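Local coordinates for protein aquaporin AqpM (Methanothermobacter marburgensis str. Marburg, PDB 2F2B) that forms a membrane channel that lets water cross in both directions in response to osmotic differences and also admits some glycerol, at residues I87-V92 against A233-L238; H80-T86 against Y103-Q107; T135-I141 against G191-S197; A146-V151 against S223-P229. All coordinates share one frame; numbering follows the deposited sequence.

Contact 1: residues I87-V92 against A233-L238; sequences IGLWSV and AVLAAL
Ser91 OG gives its hydrogen to Gly88 O over 2.6 Å, a short bond that turns the serine hydroxyl back onto the carbonyl three residues earlier in the half-helix that starts in the first NPA motif. The hydroxyl gets there because it lies between the backbone N and the carbonyl carbon (chi1 73°), and it meets the carbonyl well to one side of the C=O direction, at 128°. Helix 224-243 lays carbon over this polar pair. Ala237 CB rests 3.6 Å from Gly88 O and also touches Ser91 OG, while the CG1 methyl of Val234 comes up to the same hydroxyl at 4.0 Å. The side chains of Val234 and Ile87 cross obliquely, Val234 CG2 lying 4.1 Å from Ile87 CG2. Val92 turns CG1 to Ala237 and lies 3.6 Å from its CB, with Leu238 CD2 a little farther along.

Glycine and alanines set the spacing. Gly88 CA comes within 4.7 Å of Val234 CA, and the two short axes pass 8.3 Å apart at a crossing angle of -37°. Beyond the pair, Leu89 packs on Met158 and Val166 of helix 143-166, and Ile87 leans on Ile104, so the half-helix is wedged between several membrane helices. No hydrogen bond links 87-92 to 233-238. The serine proton is spent within its own segment, which leaves this join to the last long helix of the chain to rest on close-fitting small residues and methyl groups rather than on polar ties.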
loop_
_atom_site.group_PDB
_atom_site.type_symbol
_atom_site.label_atom_id
_atom_site.label_comp_id
_atom_site.label_asym_id
_atom_site.label_seq_id
_atom_site.Cartn_x
_atom_site.Cartn_y
_atom_site.Cartn_z
ATOM N N ILE A 87 -23.034 16.082 -7.169
ATOM C CA ILE A 87 -23.300 17.519 -7.213
ATOM C C ILE A 87 -22.128 18.267 -7.852
ATOM O O ILE A 87 -22.327 19.213 -8.616
ATOM C CB ILE A 87 -23.591 18.064 -5.791
ATOM C CG1 ILE A 87 -24.925 17.490 -5.298
ATOM C CG2 ILE A 87 -23.630 19.592 -5.798
ATOM C CD1 ILE A 87 -25.255 17.809 -3.855
ATOM N N GLY A 88 -20.908 17.831 -7.551
ATOM C CA GLY A 88 -19.740 18.466 -8.134
ATOM C C GLY A 88 -19.747 18.360 -9.650
ATOM O O GLY A 88 -19.470 19.338 -10.350
ATOM N N LEU A 89 -20.063 17.174 -10.161
ATOM C CA LEU A 89 -20.117 16.942 -11.603
ATOM C C LEU A 89 -21.232 17.782 -12.218
ATOM O O LEU A 89 -21.075 18.358 -13.296
ATOM C CB LEU A 89 -20.366 15.458 -11.894
ATOM C CG LEU A 89 -19.239 14.497 -11.500
ATOM C CD1 LEU A 89 -19.715 13.054 -11.630
ATOM C CD2 LEU A 89 -18.024 14.750 -12.383
ATOM N N TRP A 90 -22.362 17.844 -11.524
ATOM C CA TRP A 90 -23.501 18.628 -11.990
ATOM C C TRP A 90 -23.138 20.112 -12.103
ATOM O O TRP A 90 -23.505 20.774 -13.078
ATOM C CB TRP A 90 -24.678 18.464 -11.025
ATOM C CG TRP A 90 -25.769 19.476 -11.228
ATOM C CD1 TRP A 90 -26.700 19.495 -12.229
ATOM C CD2 TRP A 90 -26.010 20.641 -10.431
ATOM N NE1 TRP A 90 -27.509 20.603 -12.102
ATOM C CE2 TRP A 90 -27.108 21.322 -11.007
ATOM C CE3 TRP A 90 -25.405 21.177 -9.284
ATOM C CZ2 TRP A 90 -27.613 22.514 -10.475
ATOM C CZ3 TRP A 90 -25.908 22.365 -8.755
ATOM C CH2 TRP A 90 -27.004 23.017 -9.352
ATOM N N SER A 91 -22.410 20.627 -11.114
ATOM C CA SER A 91 -22.033 22.040 -11.101
ATOM C C SER A 91 -21.231 22.485 -12.322
ATOM O O SER A 91 -21.237 23.666 -12.666
ATOM C CB SER A 91 -21.264 22.387 -9.815
ATOM O OG SER A 91 -19.945 21.868 -9.825
ATOM N N VAL A 92 -20.544 21.555 -12.980
ATOM C CA VAL A 92 -19.775 21.903 -14.169
ATOM C C VAL A 92 -20.354 21.260 -15.430
ATOM O O VAL A 92 -19.650 21.047 -16.417
ATOM C CB VAL A 92 -18.277 21.516 -14.022
ATOM C CG1 VAL A 92 -17.612 22.430 -13.004
ATOM C CG2 VAL A 92 -18.143 20.062 -13.595
ATOM N N ALA A 233 -16.224 19.942 -3.054
ATOM C CA ALA A 233 -16.365 19.352 -4.380
ATOM C C ALA A 233 -16.657 20.394 -5.456
ATOM O O ALA A 233 -16.032 20.394 -6.513
ATOM C CB ALA A 233 -17.469 18.289 -4.370
ATOM N N VAL A 234 -17.611 21.281 -5.195
ATOM C CA VAL A 234 -17.944 22.299 -6.179
ATOM C C VAL A 234 -16.766 23.243 -6.397
ATOM O O VAL A 234 -16.455 23.598 -7.532
ATOM C CB VAL A 234 -19.200 23.093 -5.755
ATOM C CG1 VAL A 234 -19.436 24.255 -6.714
ATOM C CG2 VAL A 234 -20.411 22.166 -5.764
ATOM N N LEU A 235 -16.099 23.639 -5.316
ATOM C CA LEU A 235 -14.944 24.523 -5.439
ATOM C C LEU A 235 -13.863 23.882 -6.310
ATOM O O LEU A 235 -13.234 24.558 -7.124
ATOM C CB LEU A 235 -14.361 24.854 -4.059
ATOM C CG LEU A 235 -15.180 25.783 -3.153
ATOM C CD1 LEU A 235 -14.451 25.981 -1.828
ATOM C CD2 LEU A 235 -15.389 27.124 -3.843
ATOM N N ALA A 236 -13.655 22.577 -6.143
ATOM C CA ALA A 236 -12.648 21.853 -6.922
ATOM C C ALA A 236 -13.047 21.751 -8.391
ATOM O O ALA A 236 -12.219 21.938 -9.285
ATOM C CB ALA A 236 -12.442 20.446 -6.339
ATOM N N ALA A 237 -14.316 21.448 -8.637
ATOM C CA ALA A 237 -14.809 21.325 -10.004
ATOM C C ALA A 237 -14.652 22.656 -10.738
ATOM O O ALA A 237 -14.181 22.694 -11.874
ATOM C CB ALA A 237 -16.274 20.892 -9.995
ATOM N N LEU A 238 -15.038 23.746 -10.076
ATOM C CA LEU A 238 -14.932 25.078 -10.671
ATOM C C LEU A 238 -13.477 25.490 -10.891
ATOM O O LEU A 238 -13.150 26.138 -11.886
ATOM C CB LEU A 238 -15.636 26.105 -9.779
ATOM C CG LEU A 238 -17.159 25.952 -9.698
ATOM C CD1 LEU A 238 -17.720 26.904 -8.660
ATOM C CD2 LEU A 238 -17.773 26.219 -11.062
#

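Contact 2: residues H80-T86 against Y103-Q107; sequences HINPAVT and YIIAQ
Tyr103 opens the contact by directing the edge of its ring at the face of His80, a T-shaped pair with centroids 5.0 Å apart and planes at 62°. Its CD1 lies 3.5 Å from His80 ND1, and its hydroxyl is bonded to Ser77 O and Arg7. The next residue, Ile104, supplies the apolar part: its CG1 packs on Pro83 CB at 4.0 Å, with CG2 beside the proline CG.

Gln107 then runs its extended chain in against Asn82 and Pro83. Its NE2 donates to Thr86 OG1 over 3.0 Å, nearly straight at 167°, and the threonine oxygen lies close to the plane of the amide. NE2 also bonds Glu11 on helix 4-33, so the amide nitrogen has two partners. The amide OE1 lies 3.0 Å from Pro83 N, which has no hydrogen to offer, and brushes the proline ring instead.

Thr86 OG1 also shares a 2.9 Å hydrogen bond with His80 ND1, lying in the plane of the imidazole at its edge. Asn82 meanwhile caps the half-helix, its OD1 accepting from Ala84 N, and sends ND2 to Leu198 O and to a bound glycerol. With Gln107, Thr86 and His80 tied together in the interior, this buried polar network probably steadies the turn that carries Asn82.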
loop_
_atom_site.group_PDB
_atom_site.type_symbol
_atom_site.label_atom_id
_atom_site.label_comp_id
_atom_site.label_asym_id
_atom_site.label_seq_id
_atom_site.Cartn_x
_atom_site.Cartn_y
_atom_site.Cartn_z
ATOM N N HIS A 80 -20.396 7.097 -8.835
ATOM C CA HIS A 80 -20.195 8.316 -8.054
ATOM C C HIS A 80 -20.116 7.949 -6.573
ATOM O O HIS A 80 -19.231 8.419 -5.853
ATOM C CB HIS A 80 -21.371 9.287 -8.230
ATOM C CG HIS A 80 -21.572 9.773 -9.633
ATOM N ND1 HIS A 80 -22.499 10.743 -9.949
ATOM C CD2 HIS A 80 -20.993 9.409 -10.801
ATOM C CE1 HIS A 80 -22.485 10.954 -11.254
ATOM N NE2 HIS A 80 -21.581 10.159 -11.794
ATOM N N ILE A 81 -21.074 7.126 -6.143
ATOM C CA ILE A 81 -21.221 6.644 -4.765
ATOM C C ILE A 81 -20.906 7.693 -3.703
ATOM O O ILE A 81 -20.430 7.376 -2.607
ATOM C CB ILE A 81 -20.370 5.362 -4.525
ATOM C CG1 ILE A 81 -18.875 5.653 -4.710
ATOM C CG2 ILE A 81 -20.820 4.271 -5.501
ATOM C CD1 ILE A 81 -17.968 4.464 -4.376
ATOM N N ASN A 82 -21.235 8.941 -4.026
ATOM C CA ASN A 82 -20.973 10.078 -3.153
ATOM C C ASN A 82 -21.813 11.273 -3.627
ATOM O O ASN A 82 -21.604 11.780 -4.723
ATOM C CB ASN A 82 -19.487 10.432 -3.253
ATOM C CG ASN A 82 -19.074 11.532 -2.303
ATOM O OD1 ASN A 82 -19.896 12.334 -1.856
ATOM N ND2 ASN A 82 -17.780 11.585 -1.998
ATOM N N PRO A 83 -22.770 11.733 -2.807
ATOM C CA PRO A 83 -23.609 12.874 -3.196
ATOM C C PRO A 83 -22.803 14.118 -3.572
ATOM O O PRO A 83 -23.204 14.885 -4.452
ATOM C CB PRO A 83 -24.478 13.099 -1.959
ATOM C CG PRO A 83 -24.643 11.705 -1.422
ATOM C CD PRO A 83 -23.242 11.140 -1.542
ATOM N N ALA A 84 -21.668 14.321 -2.904
ATOM C CA ALA A 84 -20.829 15.479 -3.194
ATOM C C ALA A 84 -20.196 15.389 -4.585
ATOM O O ALA A 84 -19.979 16.410 -5.242
ATOM C CB ALA A 84 -19.745 15.625 -2.126
ATOM N N VAL A 85 -19.894 14.172 -5.033
ATOM C CA VAL A 85 -19.306 13.983 -6.358
ATOM C C VAL A 85 -20.380 14.226 -7.416
ATOM O O VAL A 85 -20.137 14.893 -8.422
ATOM C CB VAL A 85 -18.733 12.553 -6.519
ATOM C CG1 VAL A 85 -18.347 12.297 -7.978
ATOM C CG2 VAL A 85 -17.513 12.390 -5.615
ATOM N N THR A 86 -21.570 13.688 -7.174
ATOM C CA THR A 86 -22.692 13.858 -8.097
ATOM C C THR A 86 -22.984 15.350 -8.277
ATOM O O THR A 86 -23.149 15.829 -9.402
ATOM C CB THR A 86 -23.956 13.143 -7.562
ATOM O OG1 THR A 86 -23.693 11.739 -7.443
ATOM C CG2 THR A 86 -25.141 13.343 -8.512
ATOM N N TYR A 103 -29.778 9.602 -8.083
ATOM C CA TYR A 103 -28.488 9.055 -7.657
ATOM C C TYR A 103 -28.265 9.224 -6.158
ATOM O O TYR A 103 -27.842 8.287 -5.481
ATOM C CB TYR A 103 -27.331 9.724 -8.407
ATOM C CG TYR A 103 -26.855 8.977 -9.632
ATOM C CD1 TYR A 103 -25.498 8.934 -9.953
ATOM C CD2 TYR A 103 -27.755 8.337 -10.487
ATOM C CE1 TYR A 103 -25.046 8.277 -11.093
ATOM C CE2 TYR A 103 -27.314 7.677 -11.630
ATOM C CZ TYR A 103 -25.959 7.652 -11.928
ATOM O OH TYR A 103 -25.514 7.017 -13.062
ATOM N N ILE A 104 -28.548 10.415 -5.634
ATOM C CA ILE A 104 -28.345 10.665 -4.210
ATOM C C ILE A 104 -29.212 9.760 -3.340
ATOM O O ILE A 104 -28.753 9.251 -2.316
ATOM C CB ILE A 104 -28.599 12.155 -3.860
ATOM C CG1 ILE A 104 -27.539 13.025 -4.545
ATOM C CG2 ILE A 104 -28.558 12.360 -2.344
ATOM C CD1 ILE A 104 -27.636 14.509 -4.219
ATOM N N ILE A 105 -30.463 9.551 -3.738
ATOM C CA ILE A 105 -31.337 8.680 -2.959
ATOM C C ILE A 105 -30.769 7.263 -2.941
ATOM O O ILE A 105 -30.733 6.614 -1.896
ATOM C CB ILE A 105 -32.774 8.658 -3.532
ATOM C CG1 ILE A 105 -33.438 10.016 -3.288
ATOM C CG2 ILE A 105 -33.587 7.540 -2.881
ATOM C CD1 ILE A 105 -34.848 10.127 -3.848
ATOM N N ALA A 106 -30.311 6.792 -4.098
ATOM C CA ALA A 106 -29.740 5.453 -4.197
ATOM C C ALA A 106 -28.508 5.334 -3.303
ATOM O O ALA A 106 -28.296 4.304 -2.664
ATOM C CB ALA A 106 -29.362 5.144 -5.648
ATOM N N GLN A 107 -27.703 6.393 -3.268
ATOM C CA GLN A 107 -26.485 6.414 -2.457
ATOM C C GLN A 107 -26.815 6.398 -0.965
ATOM O O GLN A 107 -26.207 5.649 -0.197
ATOM C CB GLN A 107 -25.648 7.655 -2.810
ATOM C CG GLN A 107 -25.139 7.664 -4.258
ATOM C CD GLN A 107 -24.754 9.055 -4.742
ATOM O OE1 GLN A 107 -24.935 10.043 -4.031
ATOM N NE2 GLN A 107 -24.230 9.137 -5.960
#

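Contact 3: residues T135-I141 against G191-S197; sequences TAPFPGI and GNISGSS
With chi1 at -87° and chi2 at 61°, the Phe138 side chain swings back over the end of helix 175-194 and lays its ring on the backbone of Asn192. Asn192 CA stands 3.8 Å from the ring centroid, almost exactly over its centre, a clear CH-pi contact. Phe138 CE1 lies 3.0 Å from Gly191 O, while Asn192 ND2 comes up to CD2 at 3.4 Å. That amide is itself fixed, its OD1 bonded to Trp55 NE1 and its ND2 to Phe42 O.

The same phenylalanine supplies the one hydrogen bond across the contact: its N donates to Ile193 O over 3.0 Å, nearly straight at 168°, though tilted from the carbonyl plane. A type II turn from Phe138 to Ile141 then brings Ile141 CG2 down on Ile193 CG2 at 4.1 Å. Ile141 and Ile193 also pack on Ala122 and Cys121 of a neighbouring subunit.

At the other end of the loop, Thr135 lies close against Gly195, whose positive phi turns the chain out of the helix; Thr135 CG2 sits 3.5 Å from Gly195 O. Thr135 OG1 rests on Ser197 CB and bonds Thr203. An ST turn at Ser194, whose OG accepts from Ser196 N and is also hydrogen-bonded to Glu150 on helix 143-166, shapes this exit toward the second NPA motif. The unwinding helix end is therefore held by one straight backbone bond and the Phe138 ring, while Asn192 O, with Phe138 CB 3.2 Å away, stays buried without a hydrogen-bond partner in the model.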
loop_
_atom_site.group_PDB
_atom_site.type_symbol
_atom_site.label_atom_id
_atom_site.label_comp_id
_atom_site.label_asym_id
_atom_site.label_seq_id
_atom_site.Cartn_x
_atom_site.Cartn_y
_atom_site.Cartn_z
ATOM N N THR A 135 -18.564 9.212 11.332
ATOM C CA THR A 135 -17.646 10.348 11.345
ATOM C C THR A 135 -18.161 11.486 12.228
ATOM O O THR A 135 -19.306 11.918 12.094
ATOM C CB THR A 135 -17.430 10.912 9.921
ATOM O OG1 THR A 135 -18.696 11.271 9.351
ATOM C CG2 THR A 135 -16.751 9.873 9.028
ATOM N N ALA A 136 -17.306 11.966 13.126
ATOM C CA ALA A 136 -17.652 13.075 14.017
ATOM C C ALA A 136 -16.367 13.776 14.438
ATOM O O ALA A 136 -15.295 13.171 14.434
ATOM C CB ALA A 136 -18.399 12.558 15.251
ATOM N N PRO A 137 -16.452 15.068 14.795
ATOM C CA PRO A 137 -15.241 15.780 15.209
ATOM C C PRO A 137 -14.556 15.045 16.360
ATOM O O PRO A 137 -15.217 14.576 17.289
ATOM C CB PRO A 137 -15.772 17.152 15.630
ATOM C CG PRO A 137 -16.963 17.337 14.740
ATOM C CD PRO A 137 -17.618 15.970 14.789
ATOM N N PHE A 138 -13.236 14.933 16.291
ATOM C CA PHE A 138 -12.490 14.258 17.344
ATOM C C PHE A 138 -12.300 15.184 18.547
ATOM O O PHE A 138 -12.614 16.371 18.475
ATOM C CB PHE A 138 -11.152 13.750 16.797
ATOM C CG PHE A 138 -11.246 12.385 16.164
ATOM C CD1 PHE A 138 -12.064 12.170 15.057
ATOM C CD2 PHE A 138 -10.561 11.304 16.712
ATOM C CE1 PHE A 138 -12.207 10.892 14.505
ATOM C CE2 PHE A 138 -10.694 10.018 16.169
ATOM C CZ PHE A 138 -11.519 9.813 15.065
ATOM N N PRO A 139 -11.802 14.650 19.675
ATOM C CA PRO A 139 -11.599 15.473 20.875
ATOM C C PRO A 139 -10.809 16.758 20.648
ATOM O O PRO A 139 -9.703 16.737 20.107
ATOM C CB PRO A 139 -10.896 14.513 21.833
ATOM C CG PRO A 139 -11.502 13.189 21.461
ATOM C CD PRO A 139 -11.454 13.243 19.947
ATOM N N GLY A 140 -11.388 17.881 21.066
ATOM C CA GLY A 140 -10.720 19.162 20.909
ATOM C C GLY A 140 -10.955 19.837 19.570
ATOM O O GLY A 140 -10.579 20.993 19.381
ATOM N N ILE A 141 -11.578 19.126 18.634
ATOM C CA ILE A 141 -11.843 19.687 17.313
ATOM C C ILE A 141 -13.233 20.322 17.274
ATOM O O ILE A 141 -14.233 19.667 17.563
ATOM C CB ILE A 141 -11.748 18.589 16.221
ATOM C CG1 ILE A 141 -10.355 17.941 16.252
ATOM C CG2 ILE A 141 -12.056 19.181 14.854
ATOM C CD1 ILE A 141 -9.192 18.904 16.014
ATOM N N GLY A 191 -8.459 11.613 9.206
ATOM C CA GLY A 191 -9.282 10.710 9.991
ATOM C C GLY A 191 -9.425 11.109 11.450
ATOM O O GLY A 191 -10.535 11.139 11.985
ATOM N N ASN A 192 -8.306 11.433 12.090
ATOM C CA ASN A 192 -8.322 11.797 13.504
ATOM C C ASN A 192 -8.722 13.247 13.771
ATOM O O ASN A 192 -8.585 13.741 14.895
ATOM C CB ASN A 192 -6.958 11.517 14.137
ATOM C CG ASN A 192 -7.075 10.940 15.539
ATOM O OD1 ASN A 192 -7.028 9.728 15.727
ATOM N ND2 ASN A 192 -7.246 11.811 16.529
ATOM N N ILE A 193 -9.212 13.931 12.743
ATOM C CA ILE A 193 -9.661 15.308 12.909
ATOM C C ILE A 193 -11.182 15.366 12.775
ATOM O O ILE A 193 -11.880 15.721 13.727
ATOM C CB ILE A 193 -8.997 16.254 11.875
ATOM C CG1 ILE A 193 -7.485 16.310 12.135
ATOM C CG2 ILE A 193 -9.585 17.657 11.988
ATOM C CD1 ILE A 193 -6.718 17.186 11.166
ATOM N N SER A 194 -11.699 14.981 11.610
ATOM C CA SER A 194 -13.142 15.011 11.362
ATOM C C SER A 194 -13.724 13.637 11.048
ATOM O O SER A 194 -14.935 13.496 10.878
ATOM C CB SER A 194 -13.440 15.919 10.176
ATOM O OG SER A 194 -12.900 15.349 8.992
ATOM N N GLY A 195 -12.863 12.631 10.953
ATOM C CA GLY A 195 -13.329 11.303 10.602
ATOM C C GLY A 195 -13.139 11.124 9.104
ATOM O O GLY A 195 -13.264 10.021 8.576
ATOM N N SER A 196 -12.841 12.230 8.424
ATOM C CA SER A 196 -12.598 12.248 6.978
ATOM C C SER A 196 -13.674 11.550 6.153
ATOM O O SER A 196 -13.403 10.568 5.453
ATOM C CB SER A 196 -11.231 11.627 6.668
ATOM O OG SER A 196 -10.935 11.721 5.282
ATOM N N SER A 197 -14.895 12.067 6.231
ATOM C CA SER A 197 -16.027 11.511 5.494
ATOM C C SER A 197 -15.952 11.756 3.988
ATOM O O SER A 197 -16.002 10.810 3.199
ATOM C CB SER A 197 -17.333 12.108 6.018
ATOM O OG SER A 197 -18.381 11.871 5.097
#

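Contact 4: residues A146-V151 against S223-P229; sequences AMLAEV and SIYVIGP
Met147 is bent twice: the bend at chi2 (73°) sets its sulfur against Gly228, and the bend at chi3 (83°) turns CE to Ile227. SD lies 3.4 Å from Gly228 N, and CE is 3.9 Å from Ile227 CB. Glu150, bent at chi2, is a knob set in a hole made by Ile224, Tyr225, Gly228 and Pro229. Its carboxylate is turned steeply to the Tyr225 ring, and OE1 approaches the ring at its edge, 3.3 Å from CE1; Ile224 CG2 lies over one face of that ring. OE2 sits by Pro229 CG. Both carboxylate oxygens are bound beyond the pair, OE1 to Ser194 OG and Ser197 N, OE2 to Leu198 N. Val151 closes the far end, its CG2 3.5 Å from Gly228 O and its CA making a CA-H...O contact to the same carbonyl.

With no side chain at Gly228 to meet Glu150 CB, the short axes pass 7.8 Å apart, crossing at -45°. Helix 143-166 also touches helix 175-194, where Ala146 and Ala149 meet Ser194, while Leu148 packs on Cys121 of a neighbouring subunit. Tyr225 and Pro229 touch helix 200-214, the second pore half-helix.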
loop_
_atom_site.group_PDB
_atom_site.type_symbol
_atom_site.label_atom_id
_atom_site.label_comp_id
_atom_site.label_asym_id
_atom_site.label_seq_id
_atom_site.Cartn_x
_atom_site.Cartn_y
_atom_site.Cartn_z
ATOM N N ALA A 146 -13.687 20.969 11.849
ATOM C CA ALA A 146 -14.073 19.742 11.153
ATOM C C ALA A 146 -14.616 20.099 9.775
ATOM O O ALA A 146 -14.373 19.397 8.791
ATOM C CB ALA A 146 -15.132 18.990 11.964
ATOM N N MET A 147 -15.355 21.200 9.712
ATOM C CA MET A 147 -15.918 21.671 8.457
ATOM C C MET A 147 -14.791 21.993 7.477
ATOM O O MET A 147 -14.829 21.585 6.318
ATOM C CB MET A 147 -16.756 22.930 8.704
ATOM C CG MET A 147 -17.336 23.552 7.447
ATOM S SD MET A 147 -18.694 22.588 6.781
ATOM C CE MET A 147 -20.048 23.200 7.797
ATOM N N LEU A 148 -13.789 22.731 7.947
ATOM C CA LEU A 148 -12.660 23.097 7.098
ATOM C C LEU A 148 -11.939 21.847 6.597
ATOM O O LEU A 148 -11.528 21.784 5.442
ATOM C CB LEU A 148 -11.685 24.003 7.863
ATOM C CG LEU A 148 -10.448 24.500 7.101
ATOM C CD1 LEU A 148 -10.866 25.259 5.852
ATOM C CD2 LEU A 148 -9.613 25.394 8.016
ATOM N N ALA A 149 -11.793 20.850 7.467
ATOM C CA ALA A 149 -11.129 19.604 7.089
ATOM C C ALA A 149 -11.886 18.905 5.960
ATOM O O ALA A 149 -11.281 18.435 4.991
ATOM C CB ALA A 149 -11.021 18.677 8.301
ATOM N N GLU A 150 -13.209 18.840 6.081
ATOM C CA GLU A 150 -14.023 18.195 5.055
ATOM C C GLU A 150 -13.959 18.953 3.727
ATOM O O GLU A 150 -13.970 18.343 2.658
ATOM C CB GLU A 150 -15.471 18.061 5.536
ATOM C CG GLU A 150 -15.631 17.062 6.687
ATOM C CD GLU A 150 -15.376 15.615 6.263
ATOM O OE1 GLU A 150 -14.874 14.820 7.094
ATOM O OE2 GLU A 150 -15.692 15.268 5.105
ATOM N N VAL A 151 -13.887 20.279 3.783
ATOM C CA VAL A 151 -13.789 21.057 2.551
ATOM C C VAL A 151 -12.470 20.766 1.831
ATOM O O VAL A 151 -12.461 20.481 0.631
ATOM C CB VAL A 151 -13.872 22.582 2.822
ATOM C CG1 VAL A 151 -13.556 23.359 1.537
ATOM C CG2 VAL A 151 -15.262 22.948 3.310
ATOM N N SER A 223 -24.553 18.415 9.474
ATOM C CA SER A 223 -24.362 19.532 8.546
ATOM C C SER A 223 -22.898 19.666 8.115
ATOM O O SER A 223 -22.606 20.108 7.004
ATOM C CB SER A 223 -24.854 20.847 9.170
ATOM O OG SER A 223 -24.187 21.127 10.385
ATOM N N ILE A 224 -21.980 19.285 8.996
ATOM C CA ILE A 224 -20.552 19.347 8.687
ATOM C C ILE A 224 -20.253 18.475 7.471
ATOM O O ILE A 224 -19.530 18.875 6.557
ATOM C CB ILE A 224 -19.703 18.804 9.859
ATOM C CG1 ILE A 224 -19.780 19.758 11.050
ATOM C CG2 ILE A 224 -18.255 18.586 9.411
ATOM C CD1 ILE A 224 -19.149 19.201 12.307
ATOM N N TYR A 225 -20.834 17.280 7.479
ATOM C CA TYR A 225 -20.619 16.285 6.437
ATOM C C TYR A 225 -21.497 16.410 5.202
ATOM O O TYR A 225 -21.449 15.569 4.301
ATOM C CB TYR A 225 -20.736 14.905 7.082
ATOM C CG TYR A 225 -19.795 14.794 8.258
ATOM C CD1 TYR A 225 -18.416 14.704 8.060
ATOM C CD2 TYR A 225 -20.267 14.895 9.573
ATOM C CE1 TYR A 225 -17.530 14.725 9.133
ATOM C CE2 TYR A 225 -19.386 14.919 10.655
ATOM C CZ TYR A 225 -18.019 14.835 10.426
ATOM O OH TYR A 225 -17.138 14.879 11.478
ATOM N N VAL A 226 -22.306 17.463 5.167
ATOM C CA VAL A 226 -23.151 17.735 4.017
ATOM C C VAL A 226 -22.558 18.970 3.351
ATOM O O VAL A 226 -22.169 18.937 2.185
ATOM C CB VAL A 226 -24.612 18.035 4.426
ATOM C CG1 VAL A 226 -25.423 18.427 3.198
ATOM C CG2 VAL A 226 -25.228 16.810 5.086
ATOM N N ILE A 227 -22.463 20.055 4.116
ATOM C CA ILE A 227 -21.929 21.309 3.602
ATOM C C ILE A 227 -20.446 21.218 3.241
ATOM O O ILE A 227 -20.040 21.652 2.165
ATOM C CB ILE A 227 -22.121 22.451 4.628
ATOM C CG1 ILE A 227 -23.603 22.583 4.992
ATOM C CG2 ILE A 227 -21.621 23.766 4.043
ATOM C CD1 ILE A 227 -23.883 23.605 6.082
ATOM N N GLY A 228 -19.645 20.658 4.142
ATOM C CA GLY A 228 -18.216 20.541 3.891
ATOM C C GLY A 228 -17.875 19.859 2.576
ATOM O O GLY A 228 -17.199 20.445 1.720
ATOM N N PRO A 229 -18.320 18.610 2.384
ATOM C CA PRO A 229 -18.030 17.887 1.141
ATOM C C PRO A 229 -18.588 18.562 -0.110
ATOM O O PRO A 229 -17.905 18.662 -1.129
ATOM C CB PRO A 229 -18.653 16.514 1.393
ATOM C CG PRO A 229 -18.463 16.342 2.877
ATOM C CD PRO A 229 -18.883 17.702 3.399
#

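Contacts 1 and 2 share half-helix 83-91, and the last long helix runs past both: Ala233 CB lies 3.3 Å from Ala84 O. That helix continues back into contact 4, where Pro229 O is 3.7 Å from Ala84 CB. Contacts 3 and 4 are joined by polar bonds at Ser194, among them Ser194 O to Tyr225 OH at 2.7 Å. Contacts 2 and 3, centres 22 Å apart, lie on opposite sides of the chain's centre. Glu150 holds the loop before the second NPA much as Glu11 holds the loop before the first. Pro83 of contact 2 meets Pro200, bringing the two NPA motifs together; the glycerol at Asn82 probably comes from crystallisation.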